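Local coordinates for protein arginase (Thermus thermophilus, PDB 2EF5) that probably hydrolyses L-arginine to L-ornithine and urea as an arginase that works with two manganese ions per subunit, at residues A[29-34]-A[276-281]; A[68-73]-A[150-155]. All blocks are in the same frame, centred on the assembly; numbering follows the deposited sequence.

Interaction 1: A[29-34]-A[276-281]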
ATOM      1  N   ALA A  29       0.657 -23.801 -43.786  1.00 22.44           N
ATOM      2  CA  ALA A  29       1.095 -22.407 -43.740  1.00 22.72           C
ATOM      3  C   ALA A  29       2.567 -22.320 -44.198  1.00 22.91           C
ATOM      4  O   ALA A  29       3.225 -21.291 -44.041  1.00 22.79           O
ATOM      5  CB  ALA A  29       0.942 -21.854 -42.335  1.00 21.44           C
ATOM      6  N   ARG A  30       3.069 -23.422 -44.754  1.00 22.57           N
ATOM      7  CA  ARG A  30       4.435 -23.513 -45.273  1.00 23.03           C
ATOM      8  C   ARG A  30       5.543 -23.249 -44.251  1.00 22.47           C
ATOM      9  O   ARG A  30       6.537 -22.595 -44.549  1.00 21.60           O
ATOM     10  CB  ARG A  30       4.594 -22.569 -46.472  1.00 25.03           C
ATOM     11  CG  ARG A  30       3.533 -22.786 -47.545  1.00 29.17           C
ATOM     12  CD  ARG A  30       3.724 -21.868 -48.738  1.00 33.88           C
ATOM     13  NE  ARG A  30       4.968 -22.156 -49.449  1.00 37.77           N
ATOM     14  CZ  ARG A  30       6.049 -21.380 -49.424  1.00 38.35           C
ATOM     15  NH1 ARG A  30       6.049 -20.251 -48.722  1.00 38.94           N
ATOM     16  NH2 ARG A  30       7.136 -21.743 -50.095  1.00 38.48           N
ATOM     17  N   LEU A  31       5.368 -23.763 -43.043  1.00 22.08           N
ATOM     18  CA  LEU A  31       6.368 -23.592 -41.998  1.00 22.61           C
ATOM     19  C   LEU A  31       7.710 -24.126 -42.486  1.00 23.77           C
ATOM     20  O   LEU A  31       8.755 -23.502 -42.334  1.00 23.40           O
ATOM     21  CB  LEU A  31       5.951 -24.370 -40.745  1.00 23.15           C
ATOM     22  CG  LEU A  31       7.067 -24.685 -39.740  1.00 23.64           C
ATOM     23  CD1 LEU A  31       7.571 -23.394 -39.112  1.00 22.00           C
ATOM     24  CD2 LEU A  31       6.543 -25.647 -38.675  1.00 24.16           C
ATOM     25  N   LEU A  32       7.651 -25.302 -43.085  1.00 25.54           N
ATOM     26  CA  LEU A  32       8.822 -25.994 -43.580  1.00 27.11           C
ATOM     27  C   LEU A  32       9.551 -25.283 -44.720  1.00 26.05           C
ATOM     28  O   LEU A  32      10.762 -25.087 -44.664  1.00 23.04           O
ATOM     29  CB  LEU A  32       8.390 -27.387 -44.002  1.00 30.12           C
ATOM     30  CG  LEU A  32       9.399 -28.488 -43.733  1.00 34.41           C
ATOM     31  CD1 LEU A  32       8.654 -29.773 -43.399  1.00 34.81           C
ATOM     32  CD2 LEU A  32      10.311 -28.648 -44.944  1.00 36.75           C
ATOM     33  N   GLU A  33       8.816 -24.905 -45.753  1.00 25.58           N
ATOM     34  CA  GLU A  33       9.415 -24.213 -46.885  1.00 26.98           C
ATOM     35  C   GLU A  33      10.075 -22.909 -46.425  1.00 25.78           C
ATOM     36  O   GLU A  33      11.175 -22.571 -46.862  1.00 24.94           O
ATOM     37  CB  GLU A  33       8.352 -23.904 -47.944  1.00 29.49           C
ATOM     38  CG  GLU A  33       7.679 -25.122 -48.580  1.00 32.82           C
ATOM     39  CD  GLU A  33       6.894 -25.988 -47.591  1.00 35.34           C
ATOM     40  OE1 GLU A  33       6.495 -25.491 -46.517  1.00 33.52           O
ATOM     41  OE2 GLU A  33       6.660 -27.175 -47.907  1.00 38.27           O
ATOM     42  N   GLN A  34       9.410 -22.181 -45.528  1.00 23.34           N
ATOM     43  CA  GLN A  34       9.954 -20.916 -45.051  1.00 22.89           C
ATOM     44  C   GLN A  34      11.168 -21.101 -44.150  1.00 23.01           C
ATOM     45  O   GLN A  34      12.046 -20.242 -44.110  1.00 22.47           O
ATOM     46  CB  GLN A  34       8.869 -20.093 -44.348  1.00 22.29           C
ATOM     47  CG  GLN A  34       7.690 -19.755 -45.264  1.00 23.07           C
ATOM     48  CD  GLN A  34       6.699 -18.806 -44.623  1.00 25.25           C
ATOM     49  OE1 GLN A  34       6.970 -17.619 -44.473  1.00 24.18           O
ATOM     50  NE2 GLN A  34       5.544 -19.329 -44.237  1.00 23.36           N
ATOM     51  N   MET A 276       0.124 -16.984 -38.570  1.00 18.66           N
ATOM     52  CA  MET A 276       0.672 -16.127 -37.521  1.00 19.12           C
ATOM     53  C   MET A 276       1.776 -16.863 -36.776  1.00 17.85           C
ATOM     54  O   MET A 276       2.882 -16.347 -36.616  1.00 17.36           O
ATOM     55  CB  MET A 276      -0.405 -15.745 -36.504  1.00 23.24           C
ATOM     56  CG  MET A 276      -1.340 -14.612 -36.904  1.00 32.39           C
ATOM     57  SD  MET A 276      -0.565 -12.983 -36.812  1.00 42.54           S
ATOM     58  CE  MET A 276       0.480 -13.171 -35.344  1.00 37.07           C
ATOM     59  N   LEU A 277       1.466 -18.067 -36.304  1.00 16.14           N
ATOM     60  CA  LEU A 277       2.442 -18.846 -35.556  1.00 16.58           C
ATOM     61  C   LEU A 277       3.651 -19.255 -36.381  1.00 15.86           C
ATOM     62  O   LEU A 277       4.755 -19.346 -35.859  1.00 16.29           O
ATOM     63  CB  LEU A 277       1.787 -20.085 -34.941  1.00 17.85           C
ATOM     64  CG  LEU A 277       1.379 -19.920 -33.471  1.00 18.61           C
ATOM     65  CD1 LEU A 277       0.372 -18.795 -33.335  1.00 20.68           C
ATOM     66  CD2 LEU A 277       0.784 -21.221 -32.955  1.00 20.27           C
ATOM     67  N   VAL A 278       3.456 -19.528 -37.662  1.00 15.22           N
ATOM     68  CA  VAL A 278       4.601 -19.885 -38.481  1.00 16.04           C
ATOM     69  C   VAL A 278       5.540 -18.678 -38.537  1.00 14.62           C
ATOM     70  O   VAL A 278       6.753 -18.821 -38.391  1.00 14.77           O
ATOM     71  CB  VAL A 278       4.188 -20.287 -39.910  1.00 15.02           C
ATOM     72  CG1 VAL A 278       5.418 -20.363 -40.795  1.00 16.98           C
ATOM     73  CG2 VAL A 278       3.484 -21.639 -39.881  1.00 13.30           C
ATOM     74  N   GLY A 279       4.972 -17.492 -38.729  1.00 14.35           N
ATOM     75  CA  GLY A 279       5.790 -16.297 -38.794  1.00 14.36           C
ATOM     76  C   GLY A 279       6.552 -16.093 -37.500  1.00 16.23           C
ATOM     77  O   GLY A 279       7.718 -15.688 -37.516  1.00 16.42           O
ATOM     78  N   LEU A 280       5.900 -16.369 -36.373  1.00 15.53           N
ATOM     79  CA  LEU A 280       6.546 -16.207 -35.078  1.00 16.35           C
ATOM     80  C   LEU A 280       7.679 -17.213 -34.925  1.00 16.54           C
ATOM     81  O   LEU A 280       8.715 -16.884 -34.359  1.00 17.45           O
ATOM     82  CB  LEU A 280       5.527 -16.351 -33.941  1.00 16.11           C
ATOM     83  CG  LEU A 280       4.536 -15.184 -33.867  1.00 15.79           C
ATOM     84  CD1 LEU A 280       3.424 -15.482 -32.863  1.00 16.56           C
ATOM     85  CD2 LEU A 280       5.283 -13.918 -33.471  1.00 14.00           C
ATOM     86  N   ALA A 281       7.499 -18.424 -35.436  1.00 16.13           N
ATOM     87  CA  ALA A 281       8.566 -19.424 -35.352  1.00 17.36           C
ATOM     88  C   ALA A 281       9.786 -18.924 -36.127  1.00 17.98           C
ATOM     89  O   ALA A 281      10.923 -19.073 -35.676  1.00 19.06           O
ATOM     90  CB  ALA A 281       8.104 -20.759 -35.927  1.00 16.96           C
TER
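The carboxamide of Gln34 has methyl CG1 of Val278 lying above its plane at the nitrogen end, with CG1 3.6 Å from Gln34 NE2. The same NE2 turns back to its own segment and makes two weak hydrogen bonds, to Ala29 O at 3.0 Å and to Arg30 O, which can only loosely hold the amide near the start of helix 31-37. Glutamine suits this place because its long chain is apolar up to the head, and the head can serve the carbonyls of the turn while a methyl lies over it.

Val278 carries the contact, supplying about half of the 201 Å² buried. With CG1 anti to the backbone N (chi1 168°), that methyl is carried to Leu31, 3.6 Å from Leu31 CA, and CG2, anti to the carbonyl carbon, meets Ala29 CB at 3.5 Å. The backbones are nearest at Leu31 and Val278, and the small Ala29 gives CG2 a shallow methyl surface to rest on. Leu31 adds its CB against Val278 CG2 and sends CD1 on to Ala281 CB at 4.2 Å. With an alanine here, Ala29 CB and Leu31 CB would probably lose the methyls they pack on, and a gap would open where CG1 lies against the Gln34 amide nitrogen.

Ala29 also rests on Asn271 and Glu275, and Leu280, on another side of helix 272-284, packs on helix 239-252. The contact thus joins the turn between helices 22-28 and 31-37 to the long C-terminal helix. With no hydrogen bond across it, cohesion rests on shape and dispersion, while the polar amide finds its partners on its own side.

Interaction 2: A[68-73]-A[150-155]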
ATOM      1  N   GLU A  68      -4.333 -42.160 -22.385  1.00 31.80           N
ATOM      2  CA  GLU A  68      -4.114 -41.992 -23.819  1.00 33.10           C
ATOM      3  C   GLU A  68      -3.166 -40.817 -24.052  1.00 32.16           C
ATOM      4  O   GLU A  68      -2.297 -40.860 -24.925  1.00 30.62           O
ATOM      5  CB  GLU A  68      -5.439 -41.750 -24.549  1.00 35.50           C
ATOM      6  CG  GLU A  68      -6.366 -42.959 -24.564  1.00 39.10           C
ATOM      7  CD  GLU A  68      -7.308 -43.008 -23.378  1.00 40.89           C
ATOM      8  OE1 GLU A  68      -6.857 -42.818 -22.227  1.00 41.50           O
ATOM      9  OE2 GLU A  68      -8.510 -43.250 -23.601  1.00 43.20           O
ATOM     10  N   ILE A  69      -3.341 -39.766 -23.259  1.00 30.40           N
ATOM     11  CA  ILE A  69      -2.489 -38.592 -23.360  1.00 29.39           C
ATOM     12  C   ILE A  69      -1.071 -38.976 -22.948  1.00 29.05           C
ATOM     13  O   ILE A  69      -0.102 -38.635 -23.626  1.00 28.26           O
ATOM     14  CB  ILE A  69      -3.011 -37.459 -22.460  1.00 28.26           C
ATOM     15  CG1 ILE A  69      -4.340 -36.938 -23.015  1.00 30.55           C
ATOM     16  CG2 ILE A  69      -1.991 -36.342 -22.380  1.00 31.07           C
ATOM     17  CD1 ILE A  69      -5.040 -35.939 -22.119  1.00 29.48           C
ATOM     18  N   ARG A  70      -0.959 -39.699 -21.839  1.00 28.34           N
ATOM     19  CA  ARG A  70       0.337 -40.147 -21.344  1.00 29.70           C
ATOM     20  C   ARG A  70       1.071 -40.967 -22.413  1.00 29.47           C
ATOM     21  O   ARG A  70       2.254 -40.748 -22.675  1.00 30.12           O
ATOM     22  CB  ARG A  70       0.139 -40.994 -20.081  1.00 30.40           C
ATOM     23  CG  ARG A  70       1.413 -41.543 -19.447  1.00 32.26           C
ATOM     24  CD  ARG A  70       1.062 -42.413 -18.238  1.00 33.76           C
ATOM     25  NE  ARG A  70       2.219 -42.732 -17.408  1.00 34.76           N
ATOM     26  CZ  ARG A  70       3.165 -43.607 -17.733  1.00 34.60           C
ATOM     27  NH1 ARG A  70       3.101 -44.267 -18.879  1.00 37.13           N
ATOM     28  NH2 ARG A  70       4.181 -43.820 -16.910  1.00 34.38           N
ATOM     29  N   ALA A  71       0.356 -41.902 -23.035  1.00 28.15           N
ATOM     30  CA  ALA A  71       0.944 -42.758 -24.065  1.00 28.94           C
ATOM     31  C   ALA A  71       1.502 -41.947 -25.233  1.00 28.79           C
ATOM     32  O   ALA A  71       2.652 -42.133 -25.635  1.00 29.15           O
ATOM     33  CB  ALA A  71      -0.097 -43.762 -24.568  1.00 29.63           C
ATOM     34  N   ALA A  72       0.691 -41.041 -25.771  1.00 28.37           N
ATOM     35  CA  ALA A  72       1.122 -40.206 -26.890  1.00 27.67           C
ATOM     36  C   ALA A  72       2.301 -39.312 -26.509  1.00 26.22           C
ATOM     37  O   ALA A  72       3.297 -39.254 -27.227  1.00 26.39           O
ATOM     38  CB  ALA A  72      -0.040 -39.358 -27.388  1.00 27.67           C
ATOM     39  N   ALA A  73       2.180 -38.613 -25.385  1.00 25.19           N
ATOM     40  CA  ALA A  73       3.240 -37.728 -24.920  1.00 25.46           C
ATOM     41  C   ALA A  73       4.543 -38.492 -24.695  1.00 25.27           C
ATOM     42  O   ALA A  73       5.630 -37.955 -24.895  1.00 25.93           O
ATOM     43  CB  ALA A  73       2.813 -37.035 -23.635  1.00 25.82           C
ATOM     44  N   LEU A 150       1.450 -38.892 -14.476  1.00 29.83           N
ATOM     45  CA  LEU A 150       2.019 -37.913 -15.382  1.00 29.32           C
ATOM     46  C   LEU A 150       3.351 -37.354 -14.907  1.00 29.25           C
ATOM     47  O   LEU A 150       4.312 -37.282 -15.675  1.00 29.20           O
ATOM     48  CB  LEU A 150       1.023 -36.775 -15.594  1.00 27.42           C
ATOM     49  CG  LEU A 150      -0.331 -37.171 -16.201  1.00 27.45           C
ATOM     50  CD1 LEU A 150      -1.218 -35.942 -16.317  1.00 26.38           C
ATOM     51  CD2 LEU A 150      -0.120 -37.804 -17.569  1.00 26.90           C
ATOM     52  N   THR A 151       3.412 -36.960 -13.641  1.00 30.81           N
ATOM     53  CA  THR A 151       4.637 -36.400 -13.093  1.00 32.67           C
ATOM     54  C   THR A 151       5.781 -37.410 -13.062  1.00 34.39           C
ATOM     55  O   THR A 151       6.942 -37.032 -13.230  1.00 33.70           O
ATOM     56  CB  THR A 151       4.414 -35.855 -11.665  1.00 33.22           C
ATOM     57  OG1 THR A 151       3.931 -36.906 -10.818  1.00 34.31           O
ATOM     58  CG2 THR A 151       3.394 -34.715 -11.684  1.00 33.57           C
ATOM     59  N   GLU A 152       5.462 -38.688 -12.865  1.00 35.24           N
ATOM     60  CA  GLU A 152       6.498 -39.716 -12.800  1.00 35.83           C
ATOM     61  C   GLU A 152       7.335 -39.809 -14.068  1.00 34.74           C
ATOM     62  O   GLU A 152       8.516 -40.148 -14.010  1.00 33.66           O
ATOM     63  CB  GLU A 152       5.892 -41.095 -12.488  1.00 38.22           C
ATOM     64  CG  GLU A 152       4.830 -41.572 -13.462  1.00 41.38           C
ATOM     65  CD  GLU A 152       4.343 -42.977 -13.148  1.00 44.12           C
ATOM     66  OE1 GLU A 152       4.284 -43.334 -11.953  1.00 44.76           O
ATOM     67  OE2 GLU A 152       4.009 -43.721 -14.094  1.00 44.12           O
ATOM     68  N   VAL A 153       6.738 -39.504 -15.214  1.00 32.96           N
ATOM     69  CA  VAL A 153       7.483 -39.579 -16.463  1.00 31.59           C
ATOM     70  C   VAL A 153       7.675 -38.244 -17.182  1.00 31.00           C
ATOM     71  O   VAL A 153       8.466 -38.159 -18.122  1.00 30.50           O
ATOM     72  CB  VAL A 153       6.821 -40.565 -17.451  1.00 31.96           C
ATOM     73  CG1 VAL A 153       6.931 -41.988 -16.918  1.00 34.56           C
ATOM     74  CG2 VAL A 153       5.362 -40.188 -17.666  1.00 30.35           C
ATOM     75  N   PHE A 154       6.970 -37.201 -16.750  1.00 30.15           N
ATOM     76  CA  PHE A 154       7.102 -35.907 -17.414  1.00 28.60           C
ATOM     77  C   PHE A 154       7.683 -34.758 -16.595  1.00 29.67           C
ATOM     78  O   PHE A 154       7.951 -33.688 -17.149  1.00 29.40           O
ATOM     79  CB  PHE A 154       5.757 -35.482 -18.007  1.00 26.46           C
ATOM     80  CG  PHE A 154       5.188 -36.474 -18.984  1.00 24.38           C
ATOM     81  CD1 PHE A 154       5.963 -36.951 -20.031  1.00 24.45           C
ATOM     82  CD2 PHE A 154       3.889 -36.953 -18.838  1.00 24.79           C
ATOM     83  CE1 PHE A 154       5.459 -37.893 -20.916  1.00 24.49           C
ATOM     84  CE2 PHE A 154       3.373 -37.896 -19.718  1.00 22.68           C
ATOM     85  CZ  PHE A 154       4.156 -38.367 -20.759  1.00 24.49           C
ATOM     86  N   ARG A 155       7.881 -34.949 -15.293  1.00 30.04           N
ATOM     87  CA  ARG A 155       8.460 -33.876 -14.486  1.00 32.80           C
ATOM     88  C   ARG A 155       9.784 -33.563 -15.175  1.00 32.72           C
ATOM     89  O   ARG A 155      10.569 -34.473 -15.451  1.00 31.95           O
ATOM     90  CB  ARG A 155       8.706 -34.344 -13.045  1.00 36.06           C
ATOM     91  CG  ARG A 155       9.207 -33.243 -12.109  1.00 41.49           C
ATOM     92  CD  ARG A 155       9.217 -33.695 -10.648  1.00 45.97           C
ATOM     93  NE  ARG A 155      10.193 -34.752 -10.387  1.00 51.85           N
ATOM     94  CZ  ARG A 155      11.508 -34.564 -10.331  1.00 55.50           C
ATOM     95  NH1 ARG A 155      12.015 -33.352 -10.516  1.00 56.45           N
ATOM     96  NH2 ARG A 155      12.318 -35.590 -10.088  1.00 56.53           N
TER
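Leu150 opens the contact with methyl CD2, 4.1 Å from Arg70 CB, so that a branched apolar side chain meets the aliphatic root of the arginine. Glu152 comes next and supplies the charge: its OE2 takes a hydrogen bond from Arg70 NH2 at 2.8 Å, part of a salt bridge. The bond is bent (137° at the hydrogen) and uses the anti lone pair of OE2. It arrives tilted 27° from the guanidinium plane. Arg70 can get there because it is extended from CG to NE, with CG anti to the backbone N. Its NE has another partner, the carbonyl of Arg149 just before the segment, so the guanidinium is gripped at two nitrogens.

Val153 uses both methyls. CG1 touches Arg70 NH2 at 3.3 Å, while CG2 sits over one face of the guanidinium and, on its other flank, 3.6 Å above the centre of the Phe154 ring. A beta-branched residue is apt for filling the angle between two inclined flat groups. Phe154 then reaches to the first helix, its CZ 3.4 Å from Ala73 CB; alanine is small enough to let the ring approach the helix closely. Arg70 O lies in the ring plane at its edge, 3.6 Å from Phe154 CZ. Together the side chains of Leu150, Glu152, Val153 and Phe154 form a hole into which Arg70 fits as a knob.

The axes of the two segments run almost parallel, 3° and 11.0 Å apart. Helix 66-81 connects the parallel strands 41-47 and 87-93, and helix 148-154 lies in the connection from strand 113-117 to 162-167, so the contact joins two helical connections of the alpha/beta arginase fold. Met100 of helix 99-107 meets Leu150 and Phe154, as does Val141 of helix 138-142.

The two contacts share no helix and lie on opposite sides of the chain's centre, with their nearest atoms about 18 Å apart; interaction 2 is nested inside the loop closed by interaction 1. Interaction 1 is mostly buried and joins residues near the N-terminus to the last long helix through mainly aliphatic side chains, with one glutamine amide beside them. Interaction 2 is only partly buried: alanine, leucine and phenylalanine form its inner part, and an arginine-glutamate salt bridge its more exposed part. Both belong to the helices around the parallel sheet of the arginase fold. Neither includes a manganese ligand; the side chains of Ala73 and Leu150 are about 11 Å from those of ligands His96 and Asp122, respectively.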